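Local coordinates for protein HTH-type transcriptional activator AmpR (Citrobacter freundii, PDB 3KOS) that regulates transcription of the ampC beta-lactamase gene as a LysR-type DNA-binding factor, of which this chain is the effector-binding domain, at residues A[12-17]-A[41-46]; A[83-88]-A[113-118]; A[75-80]-A[181-186]. All coordinates share one frame; numbering follows the deposited sequence.

All three contacts lie in the LysR effector-binding domain, which has the periplasmic-binding-protein fold, and all reach its mixed sheet. Contact 1 and contact 2 stand on opposite sides of the chain's centre, their own centres about 34 Å apart, consistent with the two lobes of this fold. Contact 3 has its centre about 17 Å from that of contact 1 and about 22 Å from that of contact 2. Contacts 2 and 3 share strand 73-86, and contact 2 is nested inside the chain loop that contact 3 closes. Bound MES, probably from the crystallisation liquor, is hydrogen-bonded at D42 of contact 1 and at Y182 of contact 3, and also lies near E114 of contact 2.

Contact 1: residues A[12-17]-A[41-46]; sequences EKLKIG and IDLHIS
K13 and H44 meet because CG of K13 stands anti to its backbone N (chi1 -173°) with the rest of the chain extended, while the H44 ring is turned back beside its own N (chi1 -67°). These strands are the parallel neighbours of a beta-alpha-beta unit, strand 12-19, helix 20-37 and strand 41-48, in the LysR effector-binding domain. K13 CE sits over the ring face of H44, 3.8 Å from the ring centroid, as a CH-pi contact, the lysine chain running across the histidine. The backbones are joined by five N-H...O bonds; that from H44 N to L14 O is 2.8 Å long and practically straight at 179°. On the face of L14, I16, I41 and L43 the touching side chains are apolar. L14 CB meets I41 CG2 at 3.8 Å, and L43 CD1 serves two neighbours, lying 3.9 Å from L14 CD2 and 4.0 Å from I16 CG1. Helices 20-37 and 194-209 cover this face with F34, L31 and F199. Strand 41-48 is outermost within the chain, and there I45 makes backbone hydrogen bonds to the second subunit and packs on its M134. D42 OD1 bonds N4 of a bound MES, probably from the crystallisation liquor, while D42 OD2 accepts H44 NE2 at 2.9 Å, the oxygen near the ring plane but the nitrogen above the carboxylate plane.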
loop_
_atom_site.group_PDB
_atom_site.type_symbol
_atom_site.label_atom_id
_atom_site.label_comp_id
_atom_site.label_asym_id
_atom_site.label_seq_id
_atom_site.Cartn_x
_atom_site.Cartn_y
_atom_site.Cartn_z
ATOM N N GLU A 12 -3.827 -21.194 -20.048
ATOM C CA GLU A 12 -4.696 -20.115 -20.480
ATOM C C GLU A 12 -4.381 -18.912 -19.612
ATOM O O GLU A 12 -4.328 -19.029 -18.392
ATOM C CB GLU A 12 -6.162 -20.520 -20.324
ATOM C CG GLU A 12 -6.499 -21.812 -21.077
ATOM C CD GLU A 12 -7.945 -22.240 -20.910
ATOM O OE1 GLU A 12 -8.674 -21.609 -20.119
ATOM O OE2 GLU A 12 -8.362 -23.217 -21.579
ATOM N N LYS A 13 -4.161 -17.768 -20.240
ATOM C CA LYS A 13 -3.766 -16.576 -19.501
ATOM C C LYS A 13 -4.958 -15.925 -18.815
ATOM O O LYS A 13 -6.052 -15.873 -19.373
ATOM C CB LYS A 13 -3.083 -15.583 -20.433
ATOM C CG LYS A 13 -2.491 -14.386 -19.714
ATOM C CD LYS A 13 -1.590 -13.598 -20.639
ATOM C CE LYS A 13 -1.072 -12.338 -19.962
ATOM N NZ LYS A 13 -0.233 -11.543 -20.896
ATOM N N LEU A 14 -4.739 -15.436 -17.593
ATOM C CA LEU A 14 -5.755 -14.679 -16.874
ATOM C C LEU A 14 -5.065 -13.523 -16.155
ATOM O O LEU A 14 -4.146 -13.742 -15.372
ATOM C CB LEU A 14 -6.479 -15.570 -15.868
ATOM C CG LEU A 14 -7.493 -14.921 -14.920
ATOM C CD1 LEU A 14 -8.599 -14.243 -15.694
ATOM C CD2 LEU A 14 -8.080 -15.967 -13.986
ATOM N N LYS A 15 -5.508 -12.302 -16.432
ATOM C CA LYS A 15 -4.857 -11.120 -15.873
ATOM C C LYS A 15 -5.812 -10.406 -14.929
ATOM O O LYS A 15 -6.908 -9.993 -15.321
ATOM C CB LYS A 15 -4.389 -10.179 -16.990
ATOM C CG LYS A 15 -3.282 -9.250 -16.537
ATOM C CD LYS A 15 -2.845 -8.228 -17.596
ATOM C CE LYS A 15 -1.773 -7.309 -16.994
ATOM N NZ LYS A 15 -1.414 -6.146 -17.865
ATOM N N ILE A 16 -5.407 -10.289 -13.672
ATOM C CA ILE A 16 -6.278 -9.721 -12.663
ATOM C C ILE A 16 -5.568 -8.632 -11.860
ATOM O O ILE A 16 -4.473 -8.845 -11.360
ATOM C CB ILE A 16 -6.791 -10.798 -11.714
ATOM C CG1 ILE A 16 -7.506 -11.898 -12.516
ATOM C CG2 ILE A 16 -7.729 -10.196 -10.692
ATOM C CD1 ILE A 16 -8.364 -12.811 -11.678
ATOM N N GLY A 17 -6.215 -7.477 -11.747
ATOM C CA GLY A 17 -5.714 -6.376 -10.934
ATOM C C GLY A 17 -6.490 -6.325 -9.629
ATOM O O GLY A 17 -7.705 -6.130 -9.638
ATOM N N ILE A 41 -4.384 -22.703 -15.577
ATOM C CA ILE A 41 -4.536 -21.265 -15.751
ATOM C C ILE A 41 -3.257 -20.527 -15.337
ATOM O O ILE A 41 -2.711 -20.772 -14.266
ATOM C CB ILE A 41 -5.758 -20.729 -14.971
ATOM C CG1 ILE A 41 -7.043 -21.301 -15.577
ATOM C CG2 ILE A 41 -5.789 -19.200 -14.996
ATOM C CD1 ILE A 41 -8.293 -21.011 -14.792
ATOM N N ASP A 42 -2.783 -19.658 -16.226
ATOM C CA ASP A 42 -1.588 -18.846 -15.999
ATOM C C ASP A 42 -2.063 -17.504 -15.449
ATOM O O ASP A 42 -2.478 -16.608 -16.191
ATOM C CB ASP A 42 -0.830 -18.683 -17.314
ATOM C CG ASP A 42 0.360 -17.742 -17.211
ATOM O OD1 ASP A 42 0.815 -17.452 -16.085
ATOM O OD2 ASP A 42 0.835 -17.284 -18.276
ATOM N N LEU A 43 -2.028 -17.389 -14.131
ATOM C CA LEU A 43 -2.608 -16.241 -13.450
ATOM C C LEU A 43 -1.571 -15.133 -13.279
ATOM O O LEU A 43 -0.540 -15.337 -12.645
ATOM C CB LEU A 43 -3.147 -16.678 -12.087
ATOM C CG LEU A 43 -3.776 -15.606 -11.202
ATOM C CD1 LEU A 43 -4.903 -14.927 -11.948
ATOM C CD2 LEU A 43 -4.283 -16.238 -9.911
ATOM N N HIS A 44 -1.854 -13.968 -13.855
ATOM C CA HIS A 44 -0.988 -12.803 -13.731
ATOM C C HIS A 44 -1.641 -11.811 -12.774
ATOM O O HIS A 44 -2.614 -11.157 -13.128
ATOM C CB HIS A 44 -0.807 -12.129 -15.086
ATOM C CG HIS A 44 -0.042 -12.952 -16.071
ATOM N ND1 HIS A 44 1.137 -12.524 -16.638
ATOM C CD2 HIS A 44 -0.280 -14.185 -16.577
ATOM C CE1 HIS A 44 1.588 -13.454 -17.463
ATOM N NE2 HIS A 44 0.748 -14.474 -17.441
ATOM N N ILE A 45 -1.107 -11.703 -11.563
ATOM C CA ILE A 45 -1.687 -10.811 -10.571
ATOM C C ILE A 45 -0.894 -9.522 -10.446
ATOM O O ILE A 45 0.331 -9.550 -10.387
ATOM C CB ILE A 45 -1.716 -11.471 -9.195
ATOM C CG1 ILE A 45 -2.605 -12.711 -9.254
ATOM C CG2 ILE A 45 -2.215 -10.488 -8.148
ATOM C CD1 ILE A 45 -2.652 -13.459 -7.976
ATOM N N SER A 46 -1.602 -8.400 -10.416
ATOM C CA SER A 46 -0.983 -7.112 -10.112
ATOM C C SER A 46 -1.862 -6.436 -9.074
ATOM O O SER A 46 -3.047 -6.738 -8.994
ATOM C CB SER A 46 -0.872 -6.252 -11.372
ATOM O OG SER A 46 -2.150 -6.022 -11.938
#

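Contact 2: residues A[83-88]-A[113-118]; sequences MSPLCS and DEWALW
P85 presses its ring against W118 where strand 73-86 packs against helix 114-121, a strand-helix packing within the LysR effector-binding domain; the axes of 83-86 and 114-118 cross at -100° with a closest approach of 9.9 Å. This is the tight part. P85 CD lies 3.3 Å from W118 CE2, near the rim of one indole face, and P85 CG stands 3.5 Å from the centroid of the six-membered ring, a CH-pi contact. W118 reaches the proline with CG anti to the backbone N (chi1 -169°), the two side chains extending toward each other. W115 completes the grip with CH2 3.8 Å from P85 CG. Both indoles are tethered at their nitrogens, W118 NE1 to T175 O and W115 NE1 to L107 O; these two bonds limit the rotation of the rings, and S84 OG shares T175 O. At M83, a selenomethionine and the first residue of the segment, the fit is looser: its side chain runs across that of E114 and touches it without any bond, while E114 OE2 bonds to S109 OG. Here M83 CE lies 4.0 Å from E114 CG and M83 SE 4.0 Å from E114 OE2.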
loop_
_atom_site.group_PDB
_atom_site.type_symbol
_atom_site.label_atom_id
_atom_site.label_comp_id
_atom_site.label_asym_id
_atom_site.label_seq_id
_atom_site.Cartn_x
_atom_site.Cartn_y
_atom_site.Cartn_z
HETATM N N MSE A 83 -16.156 -2.107 8.610
HETATM C CA MSE A 83 -15.046 -1.338 9.169
HETATM C C MSE A 83 -15.231 -0.976 10.629
HETATM O O MSE A 83 -16.345 -0.718 11.087
HETATM C CB MSE A 83 -14.852 -0.050 8.386
HETATM C CG MSE A 83 -14.579 -0.282 6.922
HETATM SE SE MSE A 83 -14.444 1.425 5.982
HETATM C CE MSE A 83 -14.769 2.631 7.464
ATOM N N SER A 84 -14.118 -0.932 11.354
ATOM C CA SER A 84 -14.139 -0.583 12.761
ATOM C C SER A 84 -12.789 0.049 13.107
ATOM O O SER A 84 -11.812 -0.137 12.377
ATOM C CB SER A 84 -14.389 -1.853 13.584
ATOM O OG SER A 84 -14.746 -1.554 14.921
ATOM N N PRO A 85 -12.730 0.823 14.201
ATOM C CA PRO A 85 -11.443 1.396 14.598
ATOM C C PRO A 85 -10.417 0.310 14.893
ATOM O O PRO A 85 -10.771 -0.748 15.408
ATOM C CB PRO A 85 -11.786 2.165 15.873
ATOM C CG PRO A 85 -13.201 2.611 15.648
ATOM C CD PRO A 85 -13.861 1.453 14.918
ATOM N N LEU A 86 -9.165 0.584 14.545
ATOM C CA LEU A 86 -8.069 -0.354 14.751
ATOM C C LEU A 86 -6.856 0.445 15.171
ATOM O O LEU A 86 -6.552 1.457 14.554
ATOM C CB LEU A 86 -7.747 -1.085 13.444
ATOM C CG LEU A 86 -8.832 -2.013 12.903
ATOM C CD1 LEU A 86 -8.518 -2.389 11.461
ATOM C CD2 LEU A 86 -8.961 -3.262 13.775
ATOM N N CYS A 87 -6.151 -0.005 16.210
ATOM C CA CYS A 87 -5.015 0.759 16.697
ATOM C C CYS A 87 -3.993 -0.144 17.387
ATOM O O CYS A 87 -4.244 -1.332 17.607
ATOM C CB CYS A 87 -5.476 1.874 17.644
ATOM S SG CYS A 87 -6.241 1.223 19.150
ATOM N N SER A 88 -2.828 0.418 17.696
ATOM C CA SER A 88 -1.793 -0.355 18.367
ATOM C C SER A 88 -2.256 -0.694 19.774
ATOM O O SER A 88 -3.081 0.022 20.345
ATOM C CB SER A 88 -0.490 0.428 18.433
ATOM O OG SER A 88 -0.633 1.593 19.229
ATOM N N ASP A 113 -15.945 11.044 5.174
ATOM C CA ASP A 113 -16.864 10.973 6.304
ATOM C C ASP A 113 -16.850 9.644 7.070
ATOM O O ASP A 113 -17.763 9.376 7.849
ATOM C CB ASP A 113 -18.291 11.318 5.857
ATOM C CG ASP A 113 -18.824 10.358 4.801
ATOM O OD1 ASP A 113 -18.092 9.422 4.414
ATOM O OD2 ASP A 113 -19.979 10.543 4.355
ATOM N N GLU A 114 -15.832 8.816 6.857
ATOM C CA GLU A 114 -15.765 7.525 7.551
ATOM C C GLU A 114 -15.842 7.675 9.073
ATOM O O GLU A 114 -16.583 6.950 9.746
ATOM C CB GLU A 114 -14.484 6.777 7.176
ATOM C CG GLU A 114 -14.474 6.255 5.751
ATOM C CD GLU A 114 -13.120 5.701 5.348
ATOM O OE1 GLU A 114 -12.103 6.092 5.958
ATOM O OE2 GLU A 114 -13.075 4.881 4.412
ATOM N N TRP A 115 -15.063 8.603 9.618
ATOM C CA TRP A 115 -15.063 8.812 11.063
ATOM C C TRP A 115 -16.368 9.445 11.551
ATOM O O TRP A 115 -16.895 9.057 12.587
ATOM C CB TRP A 115 -13.837 9.620 11.509
ATOM C CG TRP A 115 -12.645 8.734 11.680
ATOM C CD1 TRP A 115 -11.534 8.674 10.882
ATOM C CD2 TRP A 115 -12.465 7.742 12.697
ATOM N NE1 TRP A 115 -10.670 7.705 11.351
ATOM C CE2 TRP A 115 -11.219 7.123 12.466
ATOM C CE3 TRP A 115 -13.241 7.316 13.779
ATOM C CZ2 TRP A 115 -10.726 6.109 13.287
ATOM C CZ3 TRP A 115 -12.755 6.311 14.597
ATOM C CH2 TRP A 115 -11.504 5.715 14.345
ATOM N N ALA A 116 -16.890 10.402 10.792
ATOM C CA ALA A 116 -18.173 11.003 11.130
ATOM C C ALA A 116 -19.243 9.917 11.210
ATOM O O ALA A 116 -20.051 9.895 12.137
ATOM C CB ALA A 116 -18.557 12.060 10.102
ATOM N N LEU A 117 -19.230 9.001 10.250
ATOM C CA LEU A 117 -20.235 7.947 10.200
ATOM C C LEU A 117 -20.080 6.933 11.328
ATOM O O LEU A 117 -21.071 6.519 11.923
ATOM C CB LEU A 117 -20.239 7.253 8.836
ATOM C CG LEU A 117 -20.667 8.180 7.691
ATOM C CD1 LEU A 117 -20.350 7.582 6.331
ATOM C CD2 LEU A 117 -22.155 8.523 7.798
ATOM N N TRP A 118 -18.850 6.524 11.635
ATOM C CA TRP A 118 -18.673 5.574 12.734
ATOM C C TRP A 118 -19.079 6.183 14.077
ATOM O O TRP A 118 -19.793 5.553 14.861
ATOM C CB TRP A 118 -17.238 5.024 12.802
ATOM C CG TRP A 118 -17.128 3.879 13.742
ATOM C CD1 TRP A 118 -17.375 2.560 13.464
ATOM C CD2 TRP A 118 -16.781 3.939 15.123
ATOM N NE1 TRP A 118 -17.191 1.799 14.588
ATOM C CE2 TRP A 118 -16.832 2.623 15.624
ATOM C CE3 TRP A 118 -16.426 4.980 15.990
ATOM C CZ2 TRP A 118 -16.540 2.322 16.950
ATOM C CZ3 TRP A 118 -16.140 4.678 17.306
ATOM C CH2 TRP A 118 -16.199 3.363 17.772
#

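Contact 3: residues A[75-80]-A[181-186]; sequences AQYLCS and SYWITR
Q76 and I184 bond reciprocally, Q76 N to I184 O and I184 N to Q76 O, each 2.9 Å and in the carbonyl plane. Farther along, Y182 O accepts L78 N at 2.8 Å and, more weakly, C79 N at 3.3 Å, while Y182 N donates to C79 O. Two residues facing one define a classic beta bulge in the antiparallel neighbouring strands 73-86 and 181-187 of the mixed sheet. Around the backbone, side chains pack on both faces. On one face, Y77 turns its ring edge to the face of W183, the planes at 89° and the centroids 5.4 Å apart; W183, with CG beside its backbone N (chi1 -62°), lies across segment 75-80, and Y77 CB stands over the six-membered ring of W183. W70 adds a further edge-to-face partner to W183. On the other side, L78 CD2 meets I184 CG2 at 3.7 Å, against I63 and helix 194-209. C79 SG approaches Y182 CD2 obliquely at 4.1 Å. Y182 is thus held by its main chain, its carbonyl taking two N-H groups, one of them weakly, and by ring packing on F22 and M159; its hydroxyl reaches a MES, probably from the crystallisation liquor, consistent with a place near the effector pocket.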
loop_
_atom_site.group_PDB
_atom_site.type_symbol
_atom_site.label_atom_id
_atom_site.label_comp_id
_atom_site.label_asym_id
_atom_site.label_seq_id
_atom_site.Cartn_x
_atom_site.Cartn_y
_atom_site.Cartn_z
ATOM N N ALA A 75 -20.489 -6.781 -12.353
ATOM C CA ALA A 75 -19.910 -6.885 -11.017
ATOM C C ALA A 75 -20.472 -8.065 -10.241
ATOM O O ALA A 75 -21.680 -8.302 -10.244
ATOM C CB ALA A 75 -20.142 -5.587 -10.242
ATOM N N GLN A 76 -19.589 -8.804 -9.574
ATOM C CA GLN A 76 -20.000 -9.909 -8.723
ATOM C C GLN A 76 -19.473 -9.730 -7.299
ATOM O O GLN A 76 -18.298 -9.444 -7.096
ATOM C CB GLN A 76 -19.536 -11.247 -9.312
ATOM C CG GLN A 76 -19.796 -12.426 -8.395
ATOM C CD GLN A 76 -19.947 -13.736 -9.149
ATOM O OE1 GLN A 76 -19.189 -14.023 -10.081
ATOM N NE2 GLN A 76 -20.929 -14.541 -8.744
ATOM N N TYR A 77 -20.354 -9.882 -6.318
ATOM C CA TYR A 77 -20.013 -9.667 -4.915
ATOM C C TYR A 77 -19.052 -10.748 -4.449
ATOM O O TYR A 77 -19.246 -11.932 -4.742
ATOM C CB TYR A 77 -21.295 -9.678 -4.073
ATOM C CG TYR A 77 -21.129 -9.454 -2.579
ATOM C CD1 TYR A 77 -20.917 -10.521 -1.720
ATOM C CD2 TYR A 77 -21.236 -8.182 -2.031
ATOM C CE1 TYR A 77 -20.789 -10.326 -0.357
ATOM C CE2 TYR A 77 -21.123 -7.976 -0.663
ATOM C CZ TYR A 77 -20.899 -9.057 0.167
ATOM O OH TYR A 77 -20.782 -8.866 1.527
ATOM N N LEU A 78 -17.996 -10.343 -3.745
ATOM C CA LEU A 78 -17.039 -11.305 -3.205
ATOM C C LEU A 78 -17.267 -11.508 -1.721
ATOM O O LEU A 78 -17.558 -12.612 -1.281
ATOM C CB LEU A 78 -15.590 -10.858 -3.455
ATOM C CG LEU A 78 -15.165 -10.770 -4.925
ATOM C CD1 LEU A 78 -13.740 -10.241 -5.023
ATOM C CD2 LEU A 78 -15.286 -12.138 -5.603
ATOM N N CYS A 79 -17.129 -10.440 -0.943
ATOM C CA CYS A 79 -17.304 -10.555 0.500
ATOM C C CYS A 79 -17.473 -9.181 1.138
ATOM O O CYS A 79 -17.179 -8.147 0.518
ATOM C CB CYS A 79 -16.120 -11.299 1.137
ATOM S SG CYS A 79 -14.554 -10.353 1.151
ATOM N N SER A 80 -17.947 -9.177 2.377
ATOM C CA SER A 80 -18.185 -7.924 3.083
ATOM C C SER A 80 -16.875 -7.288 3.538
ATOM O O SER A 80 -15.828 -7.938 3.551
ATOM C CB SER A 80 -19.110 -8.164 4.280
ATOM O OG SER A 80 -18.542 -9.125 5.156
ATOM N N SER A 181 -18.107 -3.023 -0.092
ATOM C CA SER A 181 -17.707 -4.425 0.006
ATOM C C SER A 181 -16.645 -4.715 -1.042
ATOM O O SER A 181 -16.251 -3.831 -1.789
ATOM C CB SER A 181 -18.909 -5.345 -0.250
ATOM O OG SER A 181 -19.944 -5.089 0.673
ATOM N N TYR A 182 -16.188 -5.959 -1.112
ATOM C CA TYR A 182 -15.254 -6.326 -2.173
ATOM C C TYR A 182 -15.995 -7.009 -3.309
ATOM O O TYR A 182 -16.847 -7.875 -3.078
ATOM C CB TYR A 182 -14.097 -7.185 -1.638
ATOM C CG TYR A 182 -13.178 -6.372 -0.737
ATOM C CD1 TYR A 182 -12.256 -5.474 -1.278
ATOM C CD2 TYR A 182 -13.256 -6.483 0.642
ATOM C CE1 TYR A 182 -11.436 -4.706 -0.463
ATOM C CE2 TYR A 182 -12.436 -5.716 1.474
ATOM C CZ TYR A 182 -11.525 -4.836 0.914
ATOM O OH TYR A 182 -10.713 -4.062 1.730
ATOM N N TRP A 183 -15.675 -6.590 -4.528
ATOM C CA TRP A 183 -16.336 -7.086 -5.736
ATOM C C TRP A 183 -15.302 -7.495 -6.764
ATOM O O TRP A 183 -14.171 -6.997 -6.759
ATOM C CB TRP A 183 -17.173 -5.968 -6.364
ATOM C CG TRP A 183 -18.261 -5.458 -5.496
ATOM C CD1 TRP A 183 -18.151 -4.567 -4.468
ATOM C CD2 TRP A 183 -19.652 -5.796 -5.589
ATOM N NE1 TRP A 183 -19.388 -4.338 -3.907
ATOM C CE2 TRP A 183 -20.325 -5.081 -4.577
ATOM C CE3 TRP A 183 -20.392 -6.643 -6.426
ATOM C CZ2 TRP A 183 -21.701 -5.177 -4.383
ATOM C CZ3 TRP A 183 -21.761 -6.740 -6.232
ATOM C CH2 TRP A 183 -22.399 -6.012 -5.217
ATOM N N ILE A 184 -15.689 -8.395 -7.662
ATOM C CA ILE A 184 -14.874 -8.647 -8.847
ATOM C C ILE A 184 -15.638 -8.119 -10.075
ATOM O O ILE A 184 -16.829 -8.368 -10.220
ATOM C CB ILE A 184 -14.503 -10.147 -8.991
ATOM C CG1 ILE A 184 -13.509 -10.352 -10.148
ATOM C CG2 ILE A 184 -15.750 -11.018 -9.140
ATOM C CD1 ILE A 184 -12.774 -11.708 -10.117
ATOM N N THR A 185 -14.965 -7.373 -10.935
ATOM C CA THR A 185 -15.659 -6.700 -12.027
ATOM C C THR A 185 -14.992 -6.920 -13.379
ATOM O O THR A 185 -13.764 -7.000 -13.477
ATOM C CB THR A 185 -15.844 -5.173 -11.750
ATOM O OG1 THR A 185 -14.586 -4.487 -11.829
ATOM C CG2 THR A 185 -16.443 -4.956 -10.375
ATOM N N ARG A 186 -15.826 -7.033 -14.413
ATOM C CA ARG A 186 -15.374 -7.158 -15.793
ATOM C C ARG A 186 -16.001 -6.005 -16.566
ATOM O O ARG A 186 -17.202 -5.758 -16.447
ATOM C CB ARG A 186 -15.872 -8.502 -16.370
ATOM C CG ARG A 186 -15.624 -8.708 -17.851
ATOM C CD ARG A 186 -16.348 -9.968 -18.382
ATOM N NE ARG A 186 -17.800 -9.902 -18.196
ATOM C CZ ARG A 186 -18.642 -9.421 -19.106
ATOM N NH1 ARG A 186 -18.181 -8.974 -20.265
ATOM N NH2 ARG A 186 -19.943 -9.391 -18.863
#